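Local structure of hypothetical protein (Bacteroides ovatus, 4EPS) at residues N16-I22 and L151-H157; N87-P93 and L134-T140; Q269-Y273 and K450-K454; E285-K290 and K457-K461. The protein probably forms part of the tip of a fimbrium, a filamentous cell-surface appendage that mediates adhesion and biofilm formation. All coordinates share one frame; numbering follows the deposited sequence.

Contacts 1 and 2 lie side by side, their centres about 8 Å apart, in the beta-rich N-terminal part of the chain. Strands 135-145 and 148-174 follow each other and pair antiparallel, joining the two: Thr156 N lies 2.9 Å from Thr136 O, and His157 CE1 packs 3.5 Å from Met135 CE. Contact 2 is nested within the chain loop that contact 1 closes. Contacts 3 and 4, centres about 10 Å apart, share helix 446-458 on the other side of the chain's centre, and Tyr273 of contact 3 packs on Pro288, Lys457 and Val458 of contact 4. Between centres, contact 1 is about 56 Å from contacts 3 and 4. The glycerol at contact 4 probably comes from the crystallisation liquor.

Contact 1 of 4, residues N16-I22 and L151-H157; sequences NVTDTGI and LSFQLTH
Asp19 and His157 form the buried end of this parallel strand pair. His157 NE2 donates to Asp19 OD2 over 2.7 Å, nearly straight at 170°, with the oxygen in the imidazole plane and approached on its syn side, though 29° out of the carboxylate plane. Asp19 CG is anti to the backbone N (chi1 177°), carrying the carboxylate toward the ring, while OD1 accepts from Gly21 N in an Asx turn. Ile22 CG1 lies over one imidazole face, 3.5 Å from the His157 ring centroid, a CH-pi contact. Bonds from NE2 to Asp19 and ND1 to Asp133 probably hold the ring's rotation, while Thr38 N also donates to Asp19 OD2. On the face of Val17, Asp19, Phe153 and Leu155, Val17 CG1 meets Leu155 CD1 at 3.5 Å in the conformer described.

The other face is looser and wetter. Thr18 and Gln154 lie alongside each other, with Thr18 CB 4.0 Å from Gln154 NE2. A water there bonds to Thr18 OG1, Ser152 OG and Phe153 O. Between the faces the backbones bond regularly, from Asn16 N-Leu151 O (2.8 Å) to Thr20 N-Leu155 O (2.9 Å). This is parallel beta-sheet pairing, joining strand 14-19 to strand 148-174 of the fimbrillin-like region.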
loop_
_atom_site.group_PDB
_atom_site.type_symbol
_atom_site.label_atom_id
_atom_site.label_comp_id
_atom_site.label_asym_id
_atom_site.label_seq_id
_atom_site.Cartn_x
_atom_site.Cartn_y
_atom_site.Cartn_z
ATOM N N ASN A 16 -31.635 33.703 28.042
ATOM C CA ASN A 16 -30.553 33.056 27.315
ATOM C C ASN A 16 -29.917 32.043 28.257
ATOM O O ASN A 16 -29.832 32.302 29.460
ATOM C CB ASN A 16 -29.543 34.088 26.787
ATOM C CG ASN A 16 -30.182 35.258 26.072
ATOM O OD1 ASN A 16 -30.705 35.122 24.959
ATOM N ND2 ASN A 16 -30.207 36.422 26.726
ATOM N N VAL A 17 -29.557 30.872 27.733
ATOM C CA VAL A 17 -28.978 29.793 28.523
ATOM C C VAL A 17 -27.729 29.264 27.814
ATOM O O VAL A 17 -27.788 28.895 26.633
ATOM C CB VAL A 17 -30.037 28.665 28.755
ATOM C CG1 VAL A 17 -29.456 27.568 29.618
ATOM C CG2 VAL A 17 -31.317 29.218 29.399
ATOM N N THR A 18 -26.599 29.250 28.529
ATOM C CA THR A 18 -25.333 28.761 27.976
ATOM C C THR A 18 -24.746 27.704 28.886
ATOM O O THR A 18 -24.623 27.934 30.083
ATOM C CB THR A 18 -24.314 29.918 27.798
ATOM O OG1 THR A 18 -24.916 30.936 27.021
ATOM C CG2 THR A 18 -23.031 29.465 27.091
ATOM N N ASP A 19 -24.346 26.583 28.317
ATOM C CA ASP A 19 -23.669 25.528 29.079
ATOM C C ASP A 19 -22.180 25.819 29.120
ATOM O O ASP A 19 -21.581 26.014 28.070
ATOM C CB ASP A 19 -23.921 24.159 28.432
ATOM C CG ASP A 19 -23.202 23.004 29.116
ATOM O OD1 ASP A 19 -22.700 23.196 30.249
ATOM O OD2 ASP A 19 -23.171 21.918 28.546
ATOM N N THR A 20 -21.572 25.818 30.310
ATOM C CA THR A 20 -20.128 26.060 30.433
ATOM C C THR A 20 -19.365 24.785 29.997
ATOM O O THR A 20 -18.167 24.852 29.765
ATOM C CB THR A 20 -19.745 26.510 31.846
ATOM O OG1 THR A 20 -20.066 25.478 32.764
ATOM C CG2 THR A 20 -20.422 27.824 32.266
ATOM N N GLY A 21 -20.073 23.655 29.924
ATOM C CA GLY A 21 -19.552 22.369 29.457
ATOM C C GLY A 21 -18.867 21.503 30.493
ATOM O O GLY A 21 -18.496 21.980 31.565
ATOM N N ILE A 22 -18.757 20.206 30.198
ATOM C CA ILE A 22 -18.037 19.226 31.021
ATOM C C ILE A 22 -16.620 19.201 30.471
ATOM O O ILE A 22 -16.418 18.835 29.303
ATOM C CB ILE A 22 -18.703 17.830 31.014
ATOM C CG1 ILE A 22 -20.193 17.915 31.412
ATOM C CG2 ILE A 22 -17.938 16.847 31.919
ATOM C CD1 ILE A 22 -20.986 16.639 31.288
ATOM N N LEU A 151 -31.824 38.032 30.793
ATOM C CA LEU A 151 -31.233 37.137 31.779
ATOM C C LEU A 151 -30.412 36.154 31.021
ATOM O O LEU A 151 -30.966 35.434 30.173
ATOM C CB LEU A 151 -32.291 36.410 32.606
ATOM C CG LEU A 151 -32.864 37.135 33.778
ATOM C CD1 LEU A 151 -34.014 36.325 34.355
ATOM C CD2 LEU A 151 -31.766 37.420 34.849
ATOM N N SER A 152 -29.093 36.158 31.235
ATOM C CA SER A 152 -28.219 35.254 30.496
ATOM C C SER A 152 -27.505 34.364 31.505
ATOM O O SER A 152 -26.662 34.832 32.281
ATOM C CB SER A 152 -27.261 36.045 29.604
ATOM O OG SER A 152 -26.425 35.186 28.857
ATOM N N PHE A 153 -27.940 33.105 31.569
ATOM C CA PHE A 153 -27.429 32.149 32.542
ATOM C C PHE A 153 -26.265 31.347 32.023
ATOM O O PHE A 153 -26.248 30.924 30.858
ATOM C CB PHE A 153 -28.536 31.167 32.953
ATOM C CG PHE A 153 -29.685 31.799 33.696
ATOM C CD1 PHE A 153 -29.576 32.099 35.050
ATOM C CD2 PHE A 153 -30.859 32.144 33.031
ATOM C CE1 PHE A 153 -30.633 32.699 35.736
ATOM C CE2 PHE A 153 -31.918 32.751 33.727
ATOM C CZ PHE A 153 -31.782 33.035 35.065
ATOM N N GLN A 154 -25.320 31.078 32.922
ATOM C CA GLN A 154 -24.209 30.149 32.691
ATOM C C GLN A 154 -24.544 28.900 33.524
ATOM O O GLN A 154 -24.643 29.021 34.748
ATOM C CB GLN A 154 -22.852 30.762 33.140
ATOM C CG GLN A 154 -22.416 32.007 32.368
ATOM C CD GLN A 154 -22.018 31.697 30.958
ATOM O OE1 GLN A 154 -21.519 30.619 30.650
ATOM N NE2 GLN A 154 -22.339 32.582 30.053
ATOM N N LEU A 155 -24.746 27.742 32.891
ATOM C CA LEU A 155 -25.063 26.490 33.611
ATOM C C LEU A 155 -23.853 25.608 33.728
ATOM O O LEU A 155 -23.089 25.500 32.760
ATOM C CB LEU A 155 -26.178 25.685 32.915
ATOM C CG LEU A 155 -27.534 26.358 32.661
ATOM C CD1 LEU A 155 -28.512 25.340 32.098
ATOM C CD2 LEU A 155 -28.122 26.985 33.952
ATOM N N THR A 156 -23.677 24.963 34.896
ATOM C CA THR A 156 -22.574 24.023 35.099
ATOM C C THR A 156 -23.199 22.645 35.422
ATOM O O THR A 156 -24.218 22.585 36.108
ATOM C CB THR A 156 -21.620 24.573 36.180
ATOM O OG1 THR A 156 -21.251 25.909 35.829
ATOM C CG2 THR A 156 -20.356 23.753 36.333
ATOM N N HIS A 157 -22.592 21.569 34.930
ATOM C CA HIS A 157 -23.048 20.191 35.156
ATOM C C HIS A 157 -22.689 19.786 36.578
ATOM O O HIS A 157 -21.539 20.002 37.021
ATOM C CB HIS A 157 -22.418 19.240 34.125
ATOM C CG HIS A 157 -22.863 19.497 32.718
ATOM N ND1 HIS A 157 -23.811 18.699 32.111
ATOM C CD2 HIS A 157 -22.485 20.468 31.851
ATOM C CE1 HIS A 157 -23.943 19.168 30.875
ATOM N NE2 HIS A 157 -23.174 20.242 30.677
HETATM O O HOH W 1 -26.434 32.581 28.457
HETATM O O HOH W 2 -19.899 21.915 33.880
#

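Contact 2 of 4, residues N87-P93 and L134-T140; sequences NFYAYYP and LMTSNAT
Antiparallel beta pairing joins strand 87-92 to strand 135-145 in the fimbrillin-like region, but its register slips by one residue midway. At one end Phe88 and Thr140 form a hydrogen-bonded pair, with Thr140 N 2.8 Å from Phe88 O; at the other Tyr92 and Met135 form another, with Tyr92 N 2.8 Å from Met135 O. Ser137 bridges the slip. Its OG stands between its own N and carbonyl carbon (chi1 85°), where it accepts from Ala90 N at 2.9 Å and donates to Asn138 O. That carbonyl also accepts from Thr140 OG1, the two hydroxyls arriving from opposite faces of its plane, which ties the irregular segment 137-139 together.

Tyr89 lies along this segment, its ring stacked with Phe109: Tyr89 CE2 comes within 3.4 Å of Ala139 N, and CZ packs 3.8 Å from Ala139 CB. A serine in its place would probably leave Ala139 without this packing and Phe109 without its stacking partner. Farther along, in the conformer described, selenomethionine Met135 runs beside Tyr92: Tyr92 CD1 lies 3.6 Å from Met135 CE, and SE stands obliquely to the Tyr92 ring, 5.4 Å from its centroid, a Met-aromatic contact. Pro93 CB sits over the centre of the Tyr92 ring.

Strand 45-52 pairs with the far edge of strand 87-92, and strand 148-174 with that of strand 135-145. Leu113 of helix 111-115 packs on Tyr91 and Leu134.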
loop_
_atom_site.group_PDB
_atom_site.type_symbol
_atom_site.label_atom_id
_atom_site.label_comp_id
_atom_site.label_asym_id
_atom_site.label_seq_id
_atom_site.Cartn_x
_atom_site.Cartn_y
_atom_site.Cartn_z
ATOM N N ASN A 87 -31.719 38.302 42.835
ATOM C CA ASN A 87 -30.833 37.229 42.377
ATOM C C ASN A 87 -31.644 36.212 41.570
ATOM O O ASN A 87 -32.628 35.689 42.093
ATOM C CB ASN A 87 -30.146 36.557 43.567
ATOM C CG ASN A 87 -29.038 37.392 44.175
ATOM O OD1 ASN A 87 -28.447 38.263 43.534
ATOM N ND2 ASN A 87 -28.723 37.143 45.429
ATOM N N PHE A 88 -31.257 35.929 40.303
ATOM C CA PHE A 88 -31.980 34.945 39.498
ATOM C C PHE A 88 -31.175 33.666 39.417
ATOM O O PHE A 88 -29.938 33.714 39.383
ATOM C CB PHE A 88 -32.314 35.459 38.068
ATOM C CG PHE A 88 -33.269 36.639 38.067
ATOM C CD1 PHE A 88 -32.795 37.939 38.206
ATOM C CD2 PHE A 88 -34.640 36.443 37.951
ATOM C CE1 PHE A 88 -33.677 39.024 38.213
ATOM C CE2 PHE A 88 -35.514 37.528 37.916
ATOM C CZ PHE A 88 -35.028 38.811 38.062
ATOM N N TYR A 89 -31.876 32.525 39.386
ATOM C CA TYR A 89 -31.243 31.195 39.323
ATOM C C TYR A 89 -31.948 30.340 38.320
ATOM O O TYR A 89 -33.183 30.393 38.243
ATOM C CB TYR A 89 -31.321 30.481 40.692
ATOM C CG TYR A 89 -30.626 31.189 41.820
ATOM C CD1 TYR A 89 -31.289 32.153 42.578
ATOM C CD2 TYR A 89 -29.314 30.878 42.160
ATOM C CE1 TYR A 89 -30.654 32.810 43.629
ATOM C CE2 TYR A 89 -28.670 31.523 43.217
ATOM C CZ TYR A 89 -29.351 32.476 43.954
ATOM O OH TYR A 89 -28.735 33.093 45.005
ATOM N N ALA A 90 -31.207 29.510 37.589
ATOM C CA ALA A 90 -31.870 28.587 36.662
ATOM C C ALA A 90 -31.262 27.196 36.774
ATOM O O ALA A 90 -30.090 27.056 37.132
ATOM C CB ALA A 90 -31.782 29.085 35.228
ATOM N N TYR A 91 -32.058 26.177 36.458
ATOM C CA TYR A 91 -31.558 24.796 36.450
ATOM C C TYR A 91 -32.211 24.028 35.330
ATOM O O TYR A 91 -33.317 24.353 34.876
ATOM C CB TYR A 91 -31.783 24.076 37.812
ATOM C CG TYR A 91 -33.229 23.670 38.014
ATOM C CD1 TYR A 91 -34.201 24.617 38.331
ATOM C CD2 TYR A 91 -33.649 22.363 37.772
ATOM C CE1 TYR A 91 -35.542 24.263 38.463
ATOM C CE2 TYR A 91 -34.996 22.009 37.848
ATOM C CZ TYR A 91 -35.938 22.960 38.212
ATOM O OH TYR A 91 -37.269 22.637 38.275
ATOM N N TYR A 92 -31.537 22.960 34.942
ATOM C CA TYR A 92 -31.972 22.007 33.939
ATOM C C TYR A 92 -31.736 20.587 34.486
ATOM O O TYR A 92 -30.654 20.365 35.025
ATOM C CB TYR A 92 -31.143 22.215 32.649
ATOM C CG TYR A 92 -31.411 21.137 31.621
ATOM C CD1 TYR A 92 -30.699 19.936 31.636
ATOM C CD2 TYR A 92 -32.436 21.278 30.684
ATOM C CE1 TYR A 92 -31.010 18.900 30.757
ATOM C CE2 TYR A 92 -32.730 20.264 29.775
ATOM C CZ TYR A 92 -32.016 19.078 29.819
ATOM O OH TYR A 92 -32.308 18.084 28.929
ATOM N N PRO A 93 -32.589 19.580 34.193
ATOM C CA PRO A 93 -33.908 19.669 33.541
ATOM C C PRO A 93 -34.985 20.024 34.548
ATOM O O PRO A 93 -34.937 19.565 35.697
ATOM C CB PRO A 93 -34.107 18.259 32.965
ATOM C CG PRO A 93 -33.371 17.344 33.956
ATOM C CD PRO A 93 -32.278 18.188 34.604
ATOM N N LEU A 134 -28.100 16.855 35.293
ATOM C CA LEU A 134 -28.416 18.027 36.106
ATOM C C LEU A 134 -27.400 19.166 35.890
ATOM O O LEU A 134 -26.184 18.967 35.991
ATOM C CB LEU A 134 -28.480 17.627 37.599
ATOM C CG LEU A 134 -28.703 18.779 38.597
ATOM C CD1 LEU A 134 -30.097 19.410 38.435
ATOM C CD2 LEU A 134 -28.556 18.281 40.048
HETATM N N MSE A 135 -27.934 20.365 35.599
HETATM C CA MSE A 135 -27.150 21.587 35.372
HETATM C C MSE A 135 -27.749 22.729 36.133
HETATM O O MSE A 135 -28.974 22.882 36.138
HETATM C CB MSE A 135 -27.121 21.962 33.884
HETATM C CG MSE A 135 -26.412 20.980 33.008
HETATM SE SE MSE A 135 -26.592 21.681 31.205
HETATM C CE MSE A 135 -27.285 20.103 30.400
ATOM N N THR A 136 -26.915 23.550 36.778
ATOM C CA THR A 136 -27.442 24.676 37.554
ATOM C C THR A 136 -26.640 25.947 37.333
ATOM O O THR A 136 -25.470 25.889 36.960
ATOM C CB THR A 136 -27.397 24.332 39.068
ATOM O OG1 THR A 136 -26.028 24.102 39.443
ATOM C CG2 THR A 136 -28.283 23.118 39.441
ATOM N N SER A 137 -27.248 27.083 37.655
ATOM C CA SER A 137 -26.584 28.388 37.630
ATOM C C SER A 137 -26.322 28.873 39.048
ATOM O O SER A 137 -26.952 28.410 40.006
ATOM C CB SER A 137 -27.453 29.419 36.897
ATOM O OG SER A 137 -28.400 30.005 37.781
ATOM N N ASN A 138 -25.467 29.881 39.172
ATOM C CA ASN A 138 -25.297 30.599 40.431
ATOM C C ASN A 138 -26.171 31.858 40.309
ATOM O O ASN A 138 -26.924 31.950 39.336
ATOM C CB ASN A 138 -23.824 30.885 40.716
ATOM C CG ASN A 138 -23.115 29.651 41.216
ATOM O OD1 ASN A 138 -23.625 28.881 42.040
ATOM N ND2 ASN A 138 -21.947 29.408 40.699
ATOM N N ALA A 139 -26.143 32.760 41.299
ATOM C CA ALA A 139 -26.924 34.001 41.333
ATOM C C ALA A 139 -26.585 34.867 40.106
ATOM O O ALA A 139 -25.416 35.181 39.874
ATOM C CB ALA A 139 -26.639 34.764 42.626
ATOM N N THR A 140 -27.599 35.204 39.334
ATOM C CA THR A 140 -27.447 35.940 38.070
ATOM C C THR A 140 -28.226 37.248 38.126
ATOM O O THR A 140 -29.355 37.268 38.593
ATOM C CB THR A 140 -27.935 35.041 36.904
ATOM O OG1 THR A 140 -27.282 33.768 37.003
ATOM C CG2 THR A 140 -27.677 35.648 35.522
#

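Contact 3 of 4, residues Q269-Y273 and K450-K454; sequences QVGDY and KLNTK
A type II beta turn from Gln269 to Asp272 meets helix 446-458, which has a wider pi-type turn at 450-452. Gly271, at phi 99°, faces the helix: its CA lies 3.7 Å from Lys450 O, and a CB here would crowd both that carbonyl and Lys454 CE. No hydrogen bond crosses between the segments.

Lys454 makes much of the contact with its aliphatic chain. Bent at chi2 (-62°) and chi4 (-61°), the chain passes the turn with CG 3.3 Å from Gly271 O, then folds back so that NZ bonds to Lys450 O at 3.0 Å and to Thr453 OG1, which also bonds to Ser449 O. The buried Gly271 O has no hydrogen-bonding partner and is met by methylene groups. Tyr273 crosses this lysine at about a right angle; Tyr273 OH lies 3.6 Å from Lys454 CD, while Lys454 O lies at the ring edge. A glycine in place of Lys454 would probably open a gap beside Gly271 O and leave Tyr273 OH less tightly packed. Val270 CG1 touches Leu451 CD2 at 4.0 Å.

Strand 293-300 packs against both segments: Ile296 touches Tyr273, Leu451 and Lys454, and Val297 bonds to the backbones of Asp272 and of Gly271, though not through Gly271 O.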
loop_
_atom_site.group_PDB
_atom_site.type_symbol
_atom_site.label_atom_id
_atom_site.label_comp_id
_atom_site.label_asym_id
_atom_site.label_seq_id
_atom_site.Cartn_x
_atom_site.Cartn_y
_atom_site.Cartn_z
ATOM N N GLN A 269 -8.700 -7.605 -1.608
ATOM C CA GLN A 269 -8.775 -8.602 -2.690
ATOM C C GLN A 269 -9.842 -9.633 -2.462
ATOM O O GLN A 269 -10.147 -9.983 -1.323
ATOM C CB GLN A 269 -7.422 -9.347 -2.803
ATOM C CG GLN A 269 -6.254 -8.424 -3.212
ATOM C CD GLN A 269 -5.007 -9.224 -3.398
ATOM O OE1 GLN A 269 -4.322 -9.628 -2.435
ATOM N NE2 GLN A 269 -4.720 -9.522 -4.625
ATOM N N VAL A 270 -10.336 -10.215 -3.561
ATOM C CA VAL A 270 -11.234 -11.374 -3.475
ATOM C C VAL A 270 -10.467 -12.476 -2.708
ATOM O O VAL A 270 -9.283 -12.698 -2.965
ATOM C CB VAL A 270 -11.642 -11.851 -4.902
ATOM C CG1 VAL A 270 -12.359 -13.213 -4.849
ATOM C CG2 VAL A 270 -12.488 -10.784 -5.625
ATOM N N GLY A 271 -11.136 -13.142 -1.793
ATOM C CA GLY A 271 -10.508 -14.183 -0.992
ATOM C C GLY A 271 -10.084 -13.698 0.382
ATOM O O GLY A 271 -9.717 -14.513 1.231
ATOM N N ASP A 272 -10.114 -12.372 0.633
ATOM C CA ASP A 272 -9.756 -11.873 1.962
ATOM C C ASP A 272 -10.786 -12.350 3.014
ATOM O O ASP A 272 -11.968 -12.512 2.687
ATOM C CB ASP A 272 -9.674 -10.349 1.993
ATOM C CG ASP A 272 -8.451 -9.729 1.318
ATOM O OD1 ASP A 272 -7.536 -10.500 0.884
ATOM O OD2 ASP A 272 -8.404 -8.492 1.222
ATOM N N TYR A 273 -10.335 -12.580 4.250
ATOM C CA TYR A 273 -11.202 -13.039 5.358
ATOM C C TYR A 273 -11.894 -11.835 5.992
ATOM O O TYR A 273 -11.242 -10.834 6.306
ATOM C CB TYR A 273 -10.377 -13.835 6.420
ATOM C CG TYR A 273 -9.728 -15.067 5.827
ATOM C CD1 TYR A 273 -10.437 -16.264 5.707
ATOM C CD2 TYR A 273 -8.396 -15.046 5.410
ATOM C CE1 TYR A 273 -9.842 -17.403 5.160
ATOM C CE2 TYR A 273 -7.799 -16.169 4.833
ATOM C CZ TYR A 273 -8.518 -17.350 4.731
ATOM O OH TYR A 273 -7.929 -18.459 4.175
ATOM N N LYS A 450 -10.085 -19.215 -5.741
ATOM C CA LYS A 450 -10.049 -18.019 -4.874
ATOM C C LYS A 450 -10.985 -18.106 -3.670
ATOM O O LYS A 450 -10.683 -17.504 -2.646
ATOM C CB LYS A 450 -10.385 -16.746 -5.677
ATOM C CG LYS A 450 -9.289 -16.391 -6.681
ATOM C CD LYS A 450 -9.501 -15.018 -7.325
ATOM C CE LYS A 450 -8.319 -14.697 -8.216
ATOM N NZ LYS A 450 -8.618 -13.605 -9.188
ATOM N N LEU A 451 -12.128 -18.797 -3.789
ATOM C CA LEU A 451 -13.068 -18.849 -2.676
ATOM C C LEU A 451 -12.939 -20.131 -1.846
ATOM O O LEU A 451 -12.771 -20.034 -0.635
ATOM C CB LEU A 451 -14.517 -18.669 -3.177
ATOM C CG LEU A 451 -14.809 -17.372 -4.006
ATOM C CD1 LEU A 451 -16.283 -17.344 -4.459
ATOM C CD2 LEU A 451 -14.508 -16.091 -3.184
ATOM N N ASN A 452 -13.028 -21.316 -2.467
ATOM C CA ASN A 452 -13.014 -22.582 -1.687
ATOM C C ASN A 452 -11.706 -22.790 -0.926
ATOM O O ASN A 452 -11.733 -23.314 0.181
ATOM C CB ASN A 452 -13.296 -23.781 -2.615
ATOM C CG ASN A 452 -14.778 -23.906 -2.889
ATOM O OD1 ASN A 452 -15.609 -23.267 -2.232
ATOM N ND2 ASN A 452 -15.153 -24.772 -3.806
ATOM N N THR A 453 -10.586 -22.330 -1.490
ATOM C CA THR A 453 -9.275 -22.429 -0.799
ATOM C C THR A 453 -9.239 -21.607 0.510
ATOM O O THR A 453 -8.415 -21.887 1.396
ATOM C CB THR A 453 -8.143 -21.987 -1.731
ATOM O OG1 THR A 453 -8.423 -20.661 -2.200
ATOM C CG2 THR A 453 -7.931 -22.982 -2.902
ATOM N N LYS A 454 -10.132 -20.607 0.640
ATOM C CA LYS A 454 -10.223 -19.798 1.872
ATOM C C LYS A 454 -11.267 -20.382 2.796
ATOM O O LYS A 454 -11.033 -20.522 3.991
ATOM C CB LYS A 454 -10.583 -18.315 1.574
ATOM C CG LYS A 454 -9.796 -17.695 0.443
ATOM C CD LYS A 454 -8.272 -17.638 0.700
ATOM C CE LYS A 454 -7.590 -16.921 -0.449
ATOM N NZ LYS A 454 -7.787 -17.631 -1.747
#

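Contact 4 of 4, residues E285-K290 and K457-K461; sequences EAEPAK and KVSDK. With GOL (glycerol), chain M.
Pro288 and Val458 make the apolar part of this surface contact, crossing at about a right angle with Pro288 CG 3.9 Å from Val458 CG1. The same CG touches Lys457 CB at 3.8 Å, so the proline ring is set against Lys457 and Val458.

Polar links across the segments run through water. The extended Lys457 side chain reaches past Pro288, and its NZ binds two waters: one, 2.8 Å away, bonds on to Glu285 O, and the other bonds on to Ala286 O. A third water donates to both Pro288 O and Lys457 O.

Lys290 and Asp460 carry opposite charges, but Lys290 NZ and Asp460 OD2, 4.3 Å apart, are beyond a salt bridge. Lys290 CG is anti to the backbone N (chi1 -176°) and lies against Val458 O at 3.5 Å; the chain stays extended, carrying NZ to glycerol O1 at 2.8 Å. In the conformer of Asp460 described, that hydroxyl makes at most a weak bond to OD1.

Lys457 and Val458, at the C-terminal part of helix 446-458, thus pack on the connection between strands 280-281 and 293-300. After them in the chain, in the conformer described, Ser459 OG accepts from Lys461 N at 3.1 Å, an ST turn.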
loop_
_atom_site.group_PDB
_atom_site.type_symbol
_atom_site.label_atom_id
_atom_site.label_comp_id
_atom_site.label_asym_id
_atom_site.label_seq_id
_atom_site.Cartn_x
_atom_site.Cartn_y
_atom_site.Cartn_z
ATOM N N GLU A 285 -3.108 -15.146 4.254
ATOM C CA GLU A 285 -2.798 -15.565 5.626
ATOM C C GLU A 285 -2.770 -17.124 5.716
ATOM O O GLU A 285 -3.717 -17.781 5.287
ATOM C CB GLU A 285 -3.810 -14.942 6.603
ATOM C CG GLU A 285 -3.694 -15.412 8.054
ATOM C CD GLU A 285 -2.319 -15.277 8.675
ATOM O OE1 GLU A 285 -1.807 -14.135 8.736
ATOM O OE2 GLU A 285 -1.737 -16.315 9.071
ATOM N N ALA A 286 -1.665 -17.701 6.212
ATOM C CA ALA A 286 -1.537 -19.174 6.282
ATOM C C ALA A 286 -2.411 -19.790 7.405
ATOM O O ALA A 286 -2.936 -20.882 7.227
ATOM C CB ALA A 286 -0.073 -19.573 6.495
ATOM N N GLU A 287 -2.580 -19.081 8.513
ATOM C CA GLU A 287 -3.340 -19.563 9.674
ATOM C C GLU A 287 -4.399 -18.535 10.089
ATOM O O GLU A 287 -4.292 -17.906 11.141
ATOM C CB GLU A 287 -2.366 -19.864 10.844
ATOM C CG GLU A 287 -1.519 -21.108 10.610
ATOM C CD GLU A 287 -0.683 -21.545 11.801
ATOM O OE1 GLU A 287 -0.057 -20.675 12.452
ATOM O OE2 GLU A 287 -0.647 -22.766 12.079
ATOM N N PRO A 288 -5.456 -18.340 9.272
ATOM C CA PRO A 288 -6.460 -17.343 9.637
ATOM C C PRO A 288 -7.229 -17.719 10.895
ATOM O O PRO A 288 -7.501 -18.899 11.099
ATOM C CB PRO A 288 -7.394 -17.331 8.415
ATOM C CG PRO A 288 -7.239 -18.629 7.789
ATOM C CD PRO A 288 -5.788 -18.987 7.984
ATOM N N ALA A 289 -7.591 -16.727 11.702
ATOM C CA ALA A 289 -8.421 -16.935 12.886
ATOM C C ALA A 289 -9.827 -17.313 12.450
ATOM O O ALA A 289 -10.415 -16.633 11.603
ATOM C CB ALA A 289 -8.456 -15.679 13.746
ATOM N N LYS A 290 -10.369 -18.388 13.030
ATOM C CA LYS A 290 -11.734 -18.845 12.766
ATOM C C LYS A 290 -12.706 -18.008 13.570
ATOM O O LYS A 290 -13.801 -17.714 13.095
ATOM C CB LYS A 290 -11.871 -20.344 13.122
ATOM C CG LYS A 290 -13.235 -20.960 12.796
ATOM C CD LYS A 290 -13.199 -22.448 13.079
ATOM C CE LYS A 290 -14.513 -23.130 12.835
ATOM N NZ LYS A 290 -14.348 -24.610 12.877
ATOM N N LYS A 457 -10.262 -23.117 5.219
ATOM C CA LYS A 457 -9.371 -22.750 6.334
ATOM C C LYS A 457 -10.143 -22.225 7.538
ATOM O O LYS A 457 -9.593 -22.199 8.637
ATOM C CB LYS A 457 -8.354 -21.691 5.875
ATOM C CG LYS A 457 -7.422 -22.203 4.786
ATOM C CD LYS A 457 -6.169 -21.353 4.693
ATOM C CE LYS A 457 -5.321 -21.758 3.519
ATOM N NZ LYS A 457 -4.296 -20.722 3.218
ATOM N N VAL A 458 -11.400 -21.765 7.348
ATOM C CA VAL A 458 -12.184 -21.159 8.448
ATOM C C VAL A 458 -13.564 -21.805 8.660
ATOM O O VAL A 458 -14.338 -21.343 9.518
ATOM C CB VAL A 458 -12.376 -19.631 8.259
ATOM C CG1 VAL A 458 -11.063 -18.870 8.500
ATOM C CG2 VAL A 458 -12.966 -19.305 6.882
ATOM N N SER A 459 -13.871 -22.816 7.880
ATOM C CA SER A 459 -15.160 -23.514 7.914
ATOM C C SER A 459 -14.963 -24.970 7.526
ATOM O O SER A 459 -13.947 -25.296 6.886
ATOM C CB SER A 459 -16.135 -22.830 6.944
ATOM O OG SER A 459 -17.366 -23.508 6.756
ATOM N N ASP A 460 -15.956 -25.826 7.839
ATOM C CA ASP A 460 -15.891 -27.226 7.443
ATOM C C ASP A 460 -16.651 -27.426 6.122
ATOM O O ASP A 460 -16.663 -28.528 5.586
ATOM C CB ASP A 460 -16.428 -28.133 8.568
ATOM C CG ASP A 460 -15.524 -28.134 9.799
ATOM O OD1 ASP A 460 -14.275 -28.149 9.627
ATOM O OD2 ASP A 460 -16.055 -28.084 10.922
ATOM N N LYS A 461 -17.239 -26.341 5.574
ATOM C CA LYS A 461 -17.995 -26.421 4.318
ATOM C C LYS A 461 -17.435 -25.521 3.230
ATOM O O LYS A 461 -17.105 -24.365 3.487
ATOM C CB LYS A 461 -19.459 -26.034 4.564
ATOM C CG LYS A 461 -20.208 -26.959 5.517
ATOM C CD LYS A 461 -21.427 -26.281 6.109
ATOM C CE LYS A 461 -22.496 -27.273 6.491
ATOM N NZ LYS A 461 -23.780 -26.591 6.803
HETATM C C1 GOL M . -12.102 -25.583 9.657
HETATM O O1 GOL M . -13.269 -25.192 10.372
HETATM C C2 GOL M . -10.854 -25.036 10.309
HETATM O O2 GOL M . -10.769 -25.509 11.654
HETATM C C3 GOL M . -9.598 -25.401 9.550
HETATM O O3 GOL M . -9.330 -26.797 9.612
HETATM O O HOH W 3 -5.374 -18.151 3.282
HETATM O O HOH W 4 -2.425 -22.471 5.079
HETATM O O HOH W 5 -9.172 -21.139 11.166
HETATM O O HOH W 6 -17.054 -25.295 12.407
#